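Local coordinates for protein dTDP-glucose 4,6-dehydratase (Klebsiella pneumoniae, PDB 5U4Q) that binds NAD and probably catalyses an NAD-dependent epimerase or dehydratase reaction on a nucleotide sugar, at residues 18-23 with 28-33; 197-202 with 280-285; 227-232 with 261-266; 272-277 with 322-327. One frame throughout, in Å; residues are numbered along the deposited sequence.

Interaction 1. Residues 18-23 with 28-33; sequences HIAQRL and HNVVGI
The end of helix 14-25 and the loop leading into strand 29-34 come closest at Leu-23 and His-28, CA atoms 5.7 Å apart; between helix and strand proper the nearest pair is Ala-20 and Val-30, CA atoms 6.7 Å apart. One hydrogen bond joins the segments: His-28 N donates to Leu-23 O at 3.1 Å, with an N-H...O angle of 159°. The His-28 side chain turns toward Leu-23. Its CG is anti to the carbonyl carbon (chi1 -56°), which brings ring atom CD2 to 3.8 Å from Leu-23 CD2. Phe-6 meets the same imidazole, the two planes at about 55°. Further along, Val-30 splits its two methyls. CG2 rests 3.8 Å from Leu-23 CB, and CG1 faces Ala-20 CB at 4.2 Å. Leu-23 also touches Phe-6 and Val-8 of strand 5-9, so it packs on both strands. These elements form the first beta-alpha-beta unit of the Rossmann fold, and bound NAD lies about 11 Å from the Ala-20 side chain. The chemistry implies that one backbone bond joins the last turn of the helix to the residue before the strand, while mainly aliphatic packing makes the rest.

Interaction 2. Residues 197-202 with 280-285; sequences KFTKAM and EALGME
Met-202, a selenomethionine that packs on Leu-282 and Met-284, is tied into its own helix by a backbone bond from its N to Phe-198 O at 2.9 Å. Thr-199, one turn earlier, has its hydroxyl OG1 hydrogen-bonded to Leu-195 O. Its methyl CG2 is left to touch Leu-282 CD1 at 4.0 Å, the two side chains crossing at about a right angle. Most of the remaining contact is apolar. The Met-202 chain bends at its last torsion (chi3 73°), and this carries the terminal methyl CE between two partners. CE lies 3.8 Å from Leu-282 CD1 and 3.6 Å from Met-284 CG. Met-284 is a selenomethionine too. The two side chains run antiparallel alongside each other, and Met-284 CE ends 3.2 Å from Met-202 O, a short approach of a methyl to a carbonyl. Between Leu-282 and Met-284 the chain leaves the helix at Gly-283, where phi turns positive (69°). The contact joins helix 194-203 to the C-terminal end of helix 271-282. Helix 320-334 borders it through Phe-327 and Tyr-331 on Thr-199 and Val-328 on Leu-282, while Phe-198 and Ala-201 rest on Ile-208 of strand 208-211.

Interaction 3. Residues 227-232 with 261-266; sequences VEAVVR and YNIGNS
Ala-229 and Val-230, which pack on Ile-263, are followed by Arg-232, whose flat guanidinium group receives Glu-228 OE2 at its edge. The carboxylate oxygen lies in the guanidinium plane, only 3° out of it. The contact belongs to the Rossmann fold: helix 223-234 lies against the parallel sheet, here at strand 258-263. Arg-232 and Glu-228 are one helical turn apart, and their salt bridge runs from NE to OE2 at 2.7 Å with an N-H...O angle of 164°. OE2 uses its anti lone pair for this bond. A second bond, from Arg-232 NH2 to the same OE2 at 3.2 Å, is weak. The two ends have further partners: Glu-228 OE1 forms a salt bridge with Arg-22, and Arg-232 NH1 is hydrogen-bonded to Val-312 O. These links should limit rotation of both groups. They are separate from the contact with the strand, which is wholly apolar and buried. Ile-263 also touches Leu-308 and Phe-181, and Val-230 touches Ile-19 and Leu-179. NAD lies about 8 Å from the Ile-263 side chain. Both side-chain torsions of Ile-263 are extended (chi1 -176°), which sends one terminal methyl to the helix. That methyl, CD1, sits 3.8 Å from Ala-229 CB and 4.1 Å from Val-230 CG2.

Interaction 4. Residues 272-277 with 322-327; sequences MDYITA and DGVKNF
Val-324 presents both of its methyls to Ala-277, so the forked side chain straddles the single methyl of the alanine. CG1 and CG2 of Val-324 are each 3.9 Å from Ala-277 CB, and the branch point Val-324 CB follows at 4.1 Å. The first torsion (chi1 167°) turns the fork so that CG1 is anti to the backbone N and CG2 anti to the carbonyl carbon. CG1 also leans over the alanine backbone, 3.8 Å from Ala-277 O. CG2 turns to the other partner and lies 4.2 Å from Tyr-274 CD1. The small alanine lets the two helices come close, and the CA atoms of Ala-277 and Val-324 are only 6.6 Å apart. This is helix-helix packing between 271-282 and 320-334, in the part of the chain that follows the strands of the Rossmann sheet. In extended short-chain dehydrogenases such C-terminal helices commonly belong to the substrate-binding region. Tyr-274 is buried, with its ring about 35° from the plane of Phe-220. Its side chain is about 12 Å from bound NAD. Leu-195 of helix 194-203 touches Tyr-274, Val-324 and Phe-327.

Overall arrangement
Interactions 1 and 3 lie in the Rossmann core and reach the same sheet. Their helices, 14-25 and 223-234, meet directly through a salt bridge and apolar packing. Interactions 2 and 4 sit farther from the chain's centre, among helices 194-203, 271-282 and 320-334, their own centres about 10 Å apart. Both use helix 271-282. Interaction 4 is the more buried of this pair; interaction 2, at the C-terminal end of that helix, is only partly buried and uses two selenomethionine side chains. Interaction 1 alone has a hydrogen bond between its segments; the other three meet mainly through apolar groups.

Interaction 1. Residues 18-23 with 28-33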
loop_
_atom_site.group_PDB
_atom_site.type_symbol
_atom_site.label_atom_id
_atom_site.label_comp_id
_atom_site.label_asym_id
_atom_site.label_seq_id
_atom_site.Cartn_x
_atom_site.Cartn_y
_atom_site.Cartn_z
ATOM N N HIS A 18 -16.495 -3.509 20.659
ATOM C CA HIS A 18 -15.893 -3.746 21.946
ATOM C C HIS A 18 -14.986 -2.633 22.444
ATOM O O HIS A 18 -14.993 -2.320 23.646
ATOM C CB HIS A 18 -15.134 -5.089 21.954
ATOM C CG HIS A 18 -16.017 -6.289 21.976
ATOM N ND1 HIS A 18 -16.436 -6.896 23.143
ATOM C CD2 HIS A 18 -16.529 -7.022 20.960
ATOM C CE1 HIS A 18 -17.160 -7.960 22.834
ATOM N NE2 HIS A 18 -17.243 -8.054 21.524
ATOM N N ILE A 19 -14.240 -2.013 21.533
ATOM C CA ILE A 19 -13.368 -0.913 21.913
ATOM C C ILE A 19 -14.237 0.281 22.329
ATOM O O ILE A 19 -14.011 0.869 23.379
ATOM C CB ILE A 19 -12.396 -0.516 20.776
ATOM C CG1 ILE A 19 -11.449 -1.683 20.437
ATOM C CG2 ILE A 19 -11.601 0.738 21.152
ATOM C CD1 ILE A 19 -10.619 -2.159 21.560
ATOM N N ALA A 20 -15.248 0.599 21.522
ATOM C CA ALA A 20 -16.131 1.734 21.881
ATOM C C ALA A 20 -16.803 1.492 23.236
ATOM O O ALA A 20 -16.871 2.386 24.083
ATOM C CB ALA A 20 -17.172 1.919 20.822
ATOM N N GLN A 21 -17.308 0.276 23.455
ATOM C CA GLN A 21 -17.985 -0.036 24.713
ATOM C C GLN A 21 -17.040 0.162 25.927
ATOM O O GLN A 21 -17.424 0.733 26.954
ATOM C CB GLN A 21 -18.511 -1.478 24.663
ATOM C CG GLN A 21 -19.237 -1.934 25.911
ATOM C CD GLN A 21 -19.701 -3.361 25.764
ATOM O OE1 GLN A 21 -18.874 -4.308 25.609
ATOM N NE2 GLN A 21 -20.998 -3.543 25.787
ATOM N N ARG A 22 -15.808 -0.316 25.804
ATOM C CA ARG A 22 -14.844 -0.179 26.886
ATOM C C ARG A 22 -14.522 1.291 27.158
ATOM O O ARG A 22 -14.449 1.723 28.312
ATOM C CB ARG A 22 -13.578 -0.982 26.570
ATOM C CG ARG A 22 -12.455 -0.824 27.562
ATOM C CD ARG A 22 -12.783 -1.311 28.971
ATOM N NE ARG A 22 -11.647 -1.046 29.848
ATOM C CZ ARG A 22 -10.597 -1.857 30.003
ATOM N NH1 ARG A 22 -10.536 -3.021 29.374
ATOM N NH2 ARG A 22 -9.602 -1.500 30.796
ATOM N N LEU A 23 -14.344 2.067 26.095
ATOM C CA LEU A 23 -13.982 3.477 26.262
ATOM C C LEU A 23 -15.132 4.231 26.919
ATOM O O LEU A 23 -14.904 5.093 27.771
ATOM C CB LEU A 23 -13.583 4.129 24.943
ATOM C CG LEU A 23 -12.285 3.610 24.291
ATOM C CD1 LEU A 23 -12.150 4.121 22.871
ATOM C CD2 LEU A 23 -11.069 3.967 25.140
ATOM N N HIS A 28 -15.167 8.028 28.825
ATOM C CA HIS A 28 -14.769 8.890 27.721
ATOM C C HIS A 28 -15.915 9.180 26.770
ATOM O O HIS A 28 -16.914 8.475 26.745
ATOM C CB HIS A 28 -13.670 8.235 26.887
ATOM C CG HIS A 28 -12.455 7.844 27.660
ATOM N ND1 HIS A 28 -11.683 8.758 28.347
ATOM C CD2 HIS A 28 -11.826 6.649 27.782
ATOM C CE1 HIS A 28 -10.661 8.130 28.902
ATOM N NE2 HIS A 28 -10.719 6.853 28.569
ATOM N N ASN A 29 -15.747 10.236 25.977
ATOM C CA ASN A 29 -16.655 10.598 24.911
ATOM C C ASN A 29 -16.192 9.839 23.667
ATOM O O ASN A 29 -14.989 9.773 23.382
ATOM C CB ASN A 29 -16.614 12.108 24.673
ATOM C CG ASN A 29 -17.154 12.895 25.859
ATOM O OD1 ASN A 29 -18.138 12.508 26.492
ATOM N ND2 ASN A 29 -16.501 14.000 26.168
ATOM N N VAL A 30 -17.126 9.216 22.965
ATOM C CA VAL A 30 -16.808 8.426 21.786
ATOM C C VAL A 30 -17.732 8.735 20.651
ATOM O O VAL A 30 -18.947 8.802 20.845
ATOM C CB VAL A 30 -16.949 6.921 22.105
ATOM C CG1 VAL A 30 -16.695 6.070 20.867
ATOM C CG2 VAL A 30 -16.012 6.531 23.228
ATOM N N VAL A 31 -17.174 8.938 19.465
ATOM C CA VAL A 31 -17.950 9.012 18.250
ATOM C C VAL A 31 -17.586 7.740 17.480
ATOM O O VAL A 31 -16.398 7.453 17.264
ATOM C CB VAL A 31 -17.634 10.246 17.395
ATOM C CG1 VAL A 31 -18.394 10.197 16.082
ATOM C CG2 VAL A 31 -17.947 11.513 18.198
ATOM N N GLY A 32 -18.603 6.996 17.107
ATOM C CA GLY A 32 -18.443 5.776 16.312
ATOM C C GLY A 32 -18.941 6.036 14.910
ATOM O O GLY A 32 -19.960 6.716 14.728
ATOM N N ILE A 33 -18.204 5.554 13.900
ATOM C CA ILE A 33 -18.677 5.605 12.531
ATOM C C ILE A 33 -18.613 4.216 11.906
ATOM O O ILE A 33 -17.786 3.388 12.308
ATOM C CB ILE A 33 -17.924 6.637 11.665
ATOM C CG1 ILE A 33 -16.460 6.253 11.435
ATOM C CG2 ILE A 33 -18.024 8.018 12.290
ATOM C CD1 ILE A 33 -15.758 7.110 10.399
#

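Interaction 2. Residues 197-202 with 280-285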
loop_
_atom_site.group_PDB
_atom_site.type_symbol
_atom_site.label_atom_id
_atom_site.label_comp_id
_atom_site.label_asym_id
_atom_site.label_seq_id
_atom_site.Cartn_x
_atom_site.Cartn_y
_atom_site.Cartn_z
ATOM N N LYS A 197 -17.597 -18.833 12.920
ATOM C CA LYS A 197 -17.581 -19.591 11.656
ATOM C C LYS A 197 -17.803 -21.076 11.927
ATOM O O LYS A 197 -18.646 -21.706 11.291
ATOM C CB LYS A 197 -16.265 -19.382 10.915
ATOM C CG LYS A 197 -16.134 -20.177 9.621
ATOM C CD LYS A 197 -14.814 -19.898 8.934
ATOM C CE LYS A 197 -14.751 -20.597 7.583
ATOM N NZ LYS A 197 -13.573 -20.134 6.805
ATOM N N PHE A 198 -17.063 -21.627 12.882
ATOM C CA PHE A 198 -17.235 -23.064 13.197
ATOM C C PHE A 198 -18.619 -23.380 13.760
ATOM O O PHE A 198 -19.223 -24.401 13.419
ATOM C CB PHE A 198 -16.195 -23.575 14.190
ATOM C CG PHE A 198 -14.772 -23.377 13.771
ATOM C CD1 PHE A 198 -14.361 -23.581 12.455
ATOM C CD2 PHE A 198 -13.808 -23.041 14.726
ATOM C CE1 PHE A 198 -13.030 -23.396 12.092
ATOM C CE2 PHE A 198 -12.472 -22.869 14.371
ATOM C CZ PHE A 198 -12.086 -23.038 13.048
ATOM N N THR A 199 -19.127 -22.522 14.641
ATOM C CA THR A 199 -20.418 -22.747 15.269
ATOM C C THR A 199 -21.547 -22.746 14.238
ATOM O O THR A 199 -22.432 -23.608 14.278
ATOM C CB THR A 199 -20.686 -21.654 16.334
ATOM O OG1 THR A 199 -19.690 -21.723 17.356
ATOM C CG2 THR A 199 -22.060 -21.809 16.950
ATOM N N LYS A 200 -21.506 -21.775 13.333
ATOM C CA LYS A 200 -22.489 -21.667 12.264
ATOM C C LYS A 200 -22.457 -22.943 11.421
ATOM O O LYS A 200 -23.495 -23.557 11.173
ATOM C CB LYS A 200 -22.196 -20.439 11.398
ATOM C CG LYS A 200 -23.294 -20.087 10.408
ATOM C CD LYS A 200 -23.012 -18.764 9.705
ATOM C CE LYS A 200 -24.136 -18.385 8.752
ATOM N NZ LYS A 200 -23.817 -17.150 7.991
ATOM N N ALA A 201 -21.254 -23.348 11.022
ATOM C CA ALA A 201 -21.061 -24.556 10.193
ATOM C C ALA A 201 -21.631 -25.786 10.905
ATOM O O ALA A 201 -22.391 -26.565 10.307
ATOM C CB ALA A 201 -19.584 -24.751 9.876
HETATM N N MSE A 202 -21.304 -25.927 12.186
HETATM C CA MSE A 202 -21.806 -27.038 13.012
HETATM C C MSE A 202 -23.296 -27.083 13.116
HETATM O O MSE A 202 -23.899 -28.145 12.899
HETATM C CB MSE A 202 -21.257 -26.972 14.429
HETATM C CG MSE A 202 -19.843 -27.493 14.412
HETATM SE SE MSE A 202 -18.990 -27.107 16.131
HETATM C CE MSE A 202 -19.913 -28.420 17.207
ATOM N N GLU A 280 -18.244 -29.870 22.824
ATOM C CA GLU A 280 -18.703 -30.094 24.185
ATOM C C GLU A 280 -19.737 -29.051 24.593
ATOM O O GLU A 280 -20.746 -29.385 25.214
ATOM C CB GLU A 280 -17.534 -30.028 25.160
ATOM C CG GLU A 280 -17.922 -30.297 26.614
ATOM C CD GLU A 280 -16.793 -30.026 27.592
ATOM O OE1 GLU A 280 -16.580 -30.875 28.486
ATOM O OE2 GLU A 280 -16.121 -28.967 27.476
ATOM N N ALA A 281 -19.473 -27.789 24.265
ATOM C CA ALA A 281 -20.368 -26.699 24.654
ATOM C C ALA A 281 -21.706 -26.750 23.942
ATOM O O ALA A 281 -22.727 -26.396 24.517
ATOM C CB ALA A 281 -19.703 -25.338 24.409
ATOM N N LEU A 282 -21.679 -27.159 22.684
ATOM C CA LEU A 282 -22.892 -27.236 21.856
ATOM C C LEU A 282 -23.585 -28.587 21.926
ATOM O O LEU A 282 -24.706 -28.735 21.406
ATOM C CB LEU A 282 -22.555 -26.891 20.401
ATOM C CG LEU A 282 -22.056 -25.459 20.182
ATOM C CD1 LEU A 282 -21.516 -25.296 18.778
ATOM C CD2 LEU A 282 -23.164 -24.445 20.456
ATOM N N GLY A 283 -22.921 -29.565 22.544
ATOM C CA GLY A 283 -23.483 -30.905 22.728
ATOM C C GLY A 283 -23.637 -31.719 21.463
ATOM O O GLY A 283 -24.507 -32.592 21.390
HETATM N N MSE A 284 -22.796 -31.445 20.469
HETATM C CA MSE A 284 -22.839 -32.168 19.205
HETATM C C MSE A 284 -21.464 -32.359 18.630
HETATM O O MSE A 284 -20.499 -31.762 19.106
HETATM C CB MSE A 284 -23.712 -31.400 18.233
HETATM C CG MSE A 284 -23.072 -30.084 17.794
HETATM SE SE MSE A 284 -24.367 -29.111 16.691
HETATM C CE MSE A 284 -24.387 -30.314 15.132
ATOM N N GLU A 285 -21.370 -33.193 17.598
ATOM C CA GLU A 285 -20.102 -33.482 16.941
ATOM C C GLU A 285 -20.066 -32.816 15.567
ATOM O O GLU A 285 -21.016 -32.923 14.793
ATOM C CB GLU A 285 -19.902 -34.999 16.845
ATOM C CG GLU A 285 -19.833 -35.666 18.213
ATOM C CD GLU A 285 -19.719 -37.179 18.151
ATOM O OE1 GLU A 285 -20.107 -37.774 17.121
ATOM O OE2 GLU A 285 -19.254 -37.775 19.150
#

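Interaction 3. Residues 227-232 with 261-266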
loop_
_atom_site.group_PDB
_atom_site.type_symbol
_atom_site.label_atom_id
_atom_site.label_comp_id
_atom_site.label_asym_id
_atom_site.label_seq_id
_atom_site.Cartn_x
_atom_site.Cartn_y
_atom_site.Cartn_z
ATOM N N VAL A 227 -9.067 -6.088 23.723
ATOM C CA VAL A 227 -9.573 -4.787 24.182
ATOM C C VAL A 227 -8.650 -4.184 25.237
ATOM O O VAL A 227 -8.302 -3.004 25.153
ATOM C CB VAL A 227 -10.995 -4.915 24.740
ATOM C CG1 VAL A 227 -11.418 -3.649 25.493
ATOM C CG2 VAL A 227 -11.980 -5.238 23.636
ATOM N N GLU A 228 -8.231 -4.981 26.207
ATOM C CA GLU A 228 -7.348 -4.474 27.258
ATOM C C GLU A 228 -6.058 -3.936 26.643
ATOM O O GLU A 228 -5.614 -2.842 27.009
ATOM C CB GLU A 228 -7.051 -5.577 28.283
ATOM C CG GLU A 228 -6.212 -5.116 29.460
ATOM C CD GLU A 228 -6.874 -4.030 30.283
ATOM O OE1 GLU A 228 -8.113 -4.017 30.386
ATOM O OE2 GLU A 228 -6.134 -3.198 30.864
ATOM N N ALA A 229 -5.474 -4.687 25.709
ATOM C CA ALA A 229 -4.223 -4.250 25.068
ATOM C C ALA A 229 -4.394 -2.967 24.264
ATOM O O ALA A 229 -3.568 -2.041 24.333
ATOM C CB ALA A 229 -3.705 -5.336 24.163
ATOM N N VAL A 230 -5.443 -2.914 23.466
ATOM C CA VAL A 230 -5.664 -1.748 22.629
ATOM C C VAL A 230 -5.902 -0.509 23.466
ATOM O O VAL A 230 -5.391 0.559 23.148
ATOM C CB VAL A 230 -6.830 -1.994 21.650
ATOM C CG1 VAL A 230 -7.214 -0.737 20.883
ATOM C CG2 VAL A 230 -6.477 -3.120 20.697
ATOM N N VAL A 231 -6.701 -0.624 24.522
ATOM C CA VAL A 231 -6.996 0.555 25.337
ATOM C C VAL A 231 -5.706 1.036 26.038
ATOM O O VAL A 231 -5.479 2.261 26.135
ATOM C CB VAL A 231 -8.215 0.331 26.260
ATOM C CG1 VAL A 231 -8.384 1.496 27.225
ATOM C CG2 VAL A 231 -9.477 0.138 25.416
ATOM N N ARG A 232 -4.835 0.116 26.458
ATOM C CA ARG A 232 -3.511 0.497 27.038
ATOM C C ARG A 232 -2.630 1.174 25.960
ATOM O O ARG A 232 -2.012 2.208 26.231
ATOM C CB ARG A 232 -2.766 -0.688 27.649
ATOM C CG ARG A 232 -3.442 -1.242 28.889
ATOM C CD ARG A 232 -2.658 -2.337 29.548
ATOM N NE ARG A 232 -3.419 -2.877 30.688
ATOM C CZ ARG A 232 -2.880 -3.376 31.796
ATOM N NH1 ARG A 232 -1.560 -3.398 31.976
ATOM N NH2 ARG A 232 -3.680 -3.839 32.756
ATOM N N TYR A 261 3.231 -2.995 16.107
ATOM C CA TYR A 261 3.344 -4.135 16.998
ATOM C C TYR A 261 2.482 -5.309 16.546
ATOM O O TYR A 261 1.368 -5.121 16.041
ATOM C CB TYR A 261 2.858 -3.785 18.411
ATOM C CG TYR A 261 3.664 -2.696 19.073
ATOM C CD1 TYR A 261 4.929 -2.959 19.628
ATOM C CD2 TYR A 261 3.174 -1.399 19.154
ATOM C CE1 TYR A 261 5.668 -1.942 20.204
ATOM C CE2 TYR A 261 3.914 -0.375 19.721
ATOM C CZ TYR A 261 5.162 -0.653 20.243
ATOM O OH TYR A 261 5.869 0.378 20.817
ATOM N N ASN A 262 2.991 -6.521 16.745
ATOM C CA ASN A 262 2.123 -7.701 16.670
ATOM C C ASN A 262 1.227 -7.728 17.906
ATOM O O ASN A 262 1.651 -7.373 19.003
ATOM C CB ASN A 262 2.908 -9.005 16.706
ATOM C CG ASN A 262 3.651 -9.305 15.427
ATOM O OD1 ASN A 262 3.257 -8.910 14.335
ATOM N ND2 ASN A 262 4.701 -10.098 15.561
ATOM N N ILE A 263 -0.010 -8.148 17.719
ATOM C CA ILE A 263 -0.933 -8.334 18.849
ATOM C C ILE A 263 -1.574 -9.718 18.678
ATOM O O ILE A 263 -2.172 -10.003 17.656
ATOM C CB ILE A 263 -1.939 -7.184 18.942
ATOM C CG1 ILE A 263 -2.820 -7.342 20.184
ATOM C CG2 ILE A 263 -2.790 -7.058 17.682
ATOM C CD1 ILE A 263 -3.727 -6.160 20.413
ATOM N N GLY A 264 -1.423 -10.569 19.675
ATOM C CA GLY A 264 -1.910 -11.943 19.546
ATOM C C GLY A 264 -1.642 -12.798 20.774
ATOM O O GLY A 264 -1.307 -12.282 21.828
ATOM N N ASN A 265 -1.756 -14.110 20.607
ATOM C CA ASN A 265 -1.729 -15.034 21.760
ATOM C C ASN A 265 -0.701 -16.129 21.534
ATOM O O ASN A 265 -0.810 -16.915 20.583
ATOM C CB ASN A 265 -3.152 -15.632 21.940
ATOM C CG ASN A 265 -3.287 -16.569 23.137
ATOM O OD1 ASN A 265 -2.347 -16.772 23.915
ATOM N ND2 ASN A 265 -4.477 -17.156 23.281
ATOM N N SER A 266 0.271 -16.203 22.444
ATOM C CA SER A 266 1.349 -17.207 22.363
ATOM C C SER A 266 0.977 -18.613 22.849
ATOM O O SER A 266 1.777 -19.526 22.717
ATOM C CB SER A 266 2.577 -16.699 23.123
ATOM O OG SER A 266 2.284 -16.449 24.499
#

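Interaction 4. Residues 272-277 with 322-327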
loop_
_atom_site.group_PDB
_atom_site.type_symbol
_atom_site.label_atom_id
_atom_site.label_comp_id
_atom_site.label_asym_id
_atom_site.label_seq_id
_atom_site.Cartn_x
_atom_site.Cartn_y
_atom_site.Cartn_z
HETATM N N MSE A 272 -7.704 -28.142 16.803
HETATM C CA MSE A 272 -8.585 -29.171 17.338
HETATM C C MSE A 272 -9.004 -28.880 18.762
HETATM O O MSE A 272 -10.050 -29.303 19.164
HETATM C CB MSE A 272 -7.956 -30.577 17.233
HETATM C CG MSE A 272 -8.937 -31.719 17.545
HETATM SE SE MSE A 272 -10.478 -31.882 16.341
HETATM C CE MSE A 272 -9.402 -32.315 14.760
ATOM N N ASP A 273 -8.207 -28.148 19.543
ATOM C CA ASP A 273 -8.612 -27.830 20.935
ATOM C C ASP A 273 -9.876 -26.950 20.935
ATOM O O ASP A 273 -10.757 -27.117 21.792
ATOM C CB ASP A 273 -7.501 -27.112 21.714
ATOM C CG ASP A 273 -6.261 -27.980 21.945
ATOM O OD1 ASP A 273 -6.362 -29.218 21.904
ATOM O OD2 ASP A 273 -5.184 -27.407 22.200
ATOM N N TYR A 274 -9.961 -26.020 19.982
ATOM C CA TYR A 274 -11.149 -25.160 19.870
ATOM C C TYR A 274 -12.355 -25.940 19.385
ATOM O O TYR A 274 -13.446 -25.757 19.893
ATOM C CB TYR A 274 -10.905 -23.987 18.914
ATOM C CG TYR A 274 -9.896 -23.016 19.421
ATOM C CD1 TYR A 274 -10.257 -22.027 20.323
ATOM C CD2 TYR A 274 -8.585 -23.073 19.007
ATOM C CE1 TYR A 274 -9.323 -21.124 20.810
ATOM C CE2 TYR A 274 -7.631 -22.175 19.494
ATOM C CZ TYR A 274 -8.016 -21.196 20.380
ATOM O OH TYR A 274 -7.078 -20.315 20.869
ATOM N N ILE A 275 -12.159 -26.807 18.387
ATOM C CA ILE A 275 -13.270 -27.603 17.865
ATOM C C ILE A 275 -13.814 -28.526 18.952
ATOM O O ILE A 275 -15.013 -28.599 19.151
ATOM C CB ILE A 275 -12.844 -28.407 16.624
ATOM C CG1 ILE A 275 -12.409 -27.435 15.526
ATOM C CG2 ILE A 275 -13.993 -29.292 16.134
ATOM C CD1 ILE A 275 -11.933 -28.115 14.267
ATOM N N THR A 276 -12.925 -29.223 19.657
ATOM C CA THR A 276 -13.371 -30.137 20.704
ATOM C C THR A 276 -14.160 -29.402 21.780
ATOM O O THR A 276 -15.222 -29.873 22.238
ATOM C CB THR A 276 -12.177 -30.864 21.342
ATOM O OG1 THR A 276 -11.475 -31.590 20.319
ATOM C CG2 THR A 276 -12.639 -31.809 22.430
ATOM N N ALA A 277 -13.650 -28.237 22.183
ATOM C CA ALA A 277 -14.332 -27.435 23.194
ATOM C C ALA A 277 -15.715 -26.966 22.708
ATOM O O ALA A 277 -16.662 -26.920 23.483
ATOM C CB ALA A 277 -13.482 -26.246 23.603
ATOM N N ASP A 322 -12.473 -21.142 28.718
ATOM C CA ASP A 322 -13.361 -20.052 29.069
ATOM C C ASP A 322 -13.819 -19.241 27.867
ATOM O O ASP A 322 -14.991 -18.839 27.801
ATOM C CB ASP A 322 -12.683 -19.120 30.067
ATOM C CG ASP A 322 -12.618 -19.697 31.457
ATOM O OD1 ASP A 322 -13.439 -20.582 31.804
ATOM O OD2 ASP A 322 -11.767 -19.217 32.226
ATOM N N GLY A 323 -12.905 -18.967 26.935
ATOM C CA GLY A 323 -13.258 -18.195 25.749
ATOM C C GLY A 323 -14.367 -18.847 24.935
ATOM O O GLY A 323 -15.300 -18.201 24.473
ATOM N N VAL A 324 -14.261 -20.165 24.771
ATOM C CA VAL A 324 -15.265 -20.914 24.030
ATOM C C VAL A 324 -16.610 -20.880 24.757
ATOM O O VAL A 324 -17.643 -20.652 24.127
ATOM C CB VAL A 324 -14.807 -22.367 23.778
ATOM C CG1 VAL A 324 -15.975 -23.219 23.283
ATOM C CG2 VAL A 324 -13.648 -22.379 22.821
ATOM N N LYS A 325 -16.591 -21.095 26.074
ATOM C CA LYS A 325 -17.829 -21.016 26.866
ATOM C C LYS A 325 -18.457 -19.613 26.750
ATOM O O LYS A 325 -19.682 -19.488 26.605
ATOM C CB LYS A 325 -17.587 -21.380 28.328
ATOM C CG LYS A 325 -17.277 -22.860 28.558
ATOM C CD LYS A 325 -16.843 -23.080 29.999
ATOM C CE LYS A 325 -16.411 -24.519 30.243
ATOM N NZ LYS A 325 -17.614 -25.347 30.484
ATOM N N ASN A 326 -17.624 -18.574 26.784
ATOM C CA ASN A 326 -18.125 -17.194 26.665
ATOM C C ASN A 326 -18.801 -16.981 25.315
ATOM O O ASN A 326 -19.897 -16.383 25.207
ATOM C CB ASN A 326 -16.989 -16.183 26.847
ATOM C CG ASN A 326 -16.431 -16.161 28.267
ATOM O OD1 ASN A 326 -17.037 -16.696 29.193
ATOM N ND2 ASN A 326 -15.267 -15.572 28.432
ATOM N N PHE A 327 -18.175 -17.500 24.263
ATOM C CA PHE A 327 -18.734 -17.371 22.950
ATOM C C PHE A 327 -20.097 -18.047 22.845
ATOM O O PHE A 327 -21.057 -17.485 22.331
ATOM C CB PHE A 327 -17.811 -17.915 21.844
ATOM C CG PHE A 327 -18.436 -17.818 20.509
ATOM C CD1 PHE A 327 -18.464 -16.589 19.853
ATOM C CD2 PHE A 327 -19.127 -18.874 19.941
ATOM C CE1 PHE A 327 -19.138 -16.421 18.666
ATOM C CE2 PHE A 327 -19.798 -18.707 18.743
ATOM C CZ PHE A 327 -19.809 -17.483 18.109
#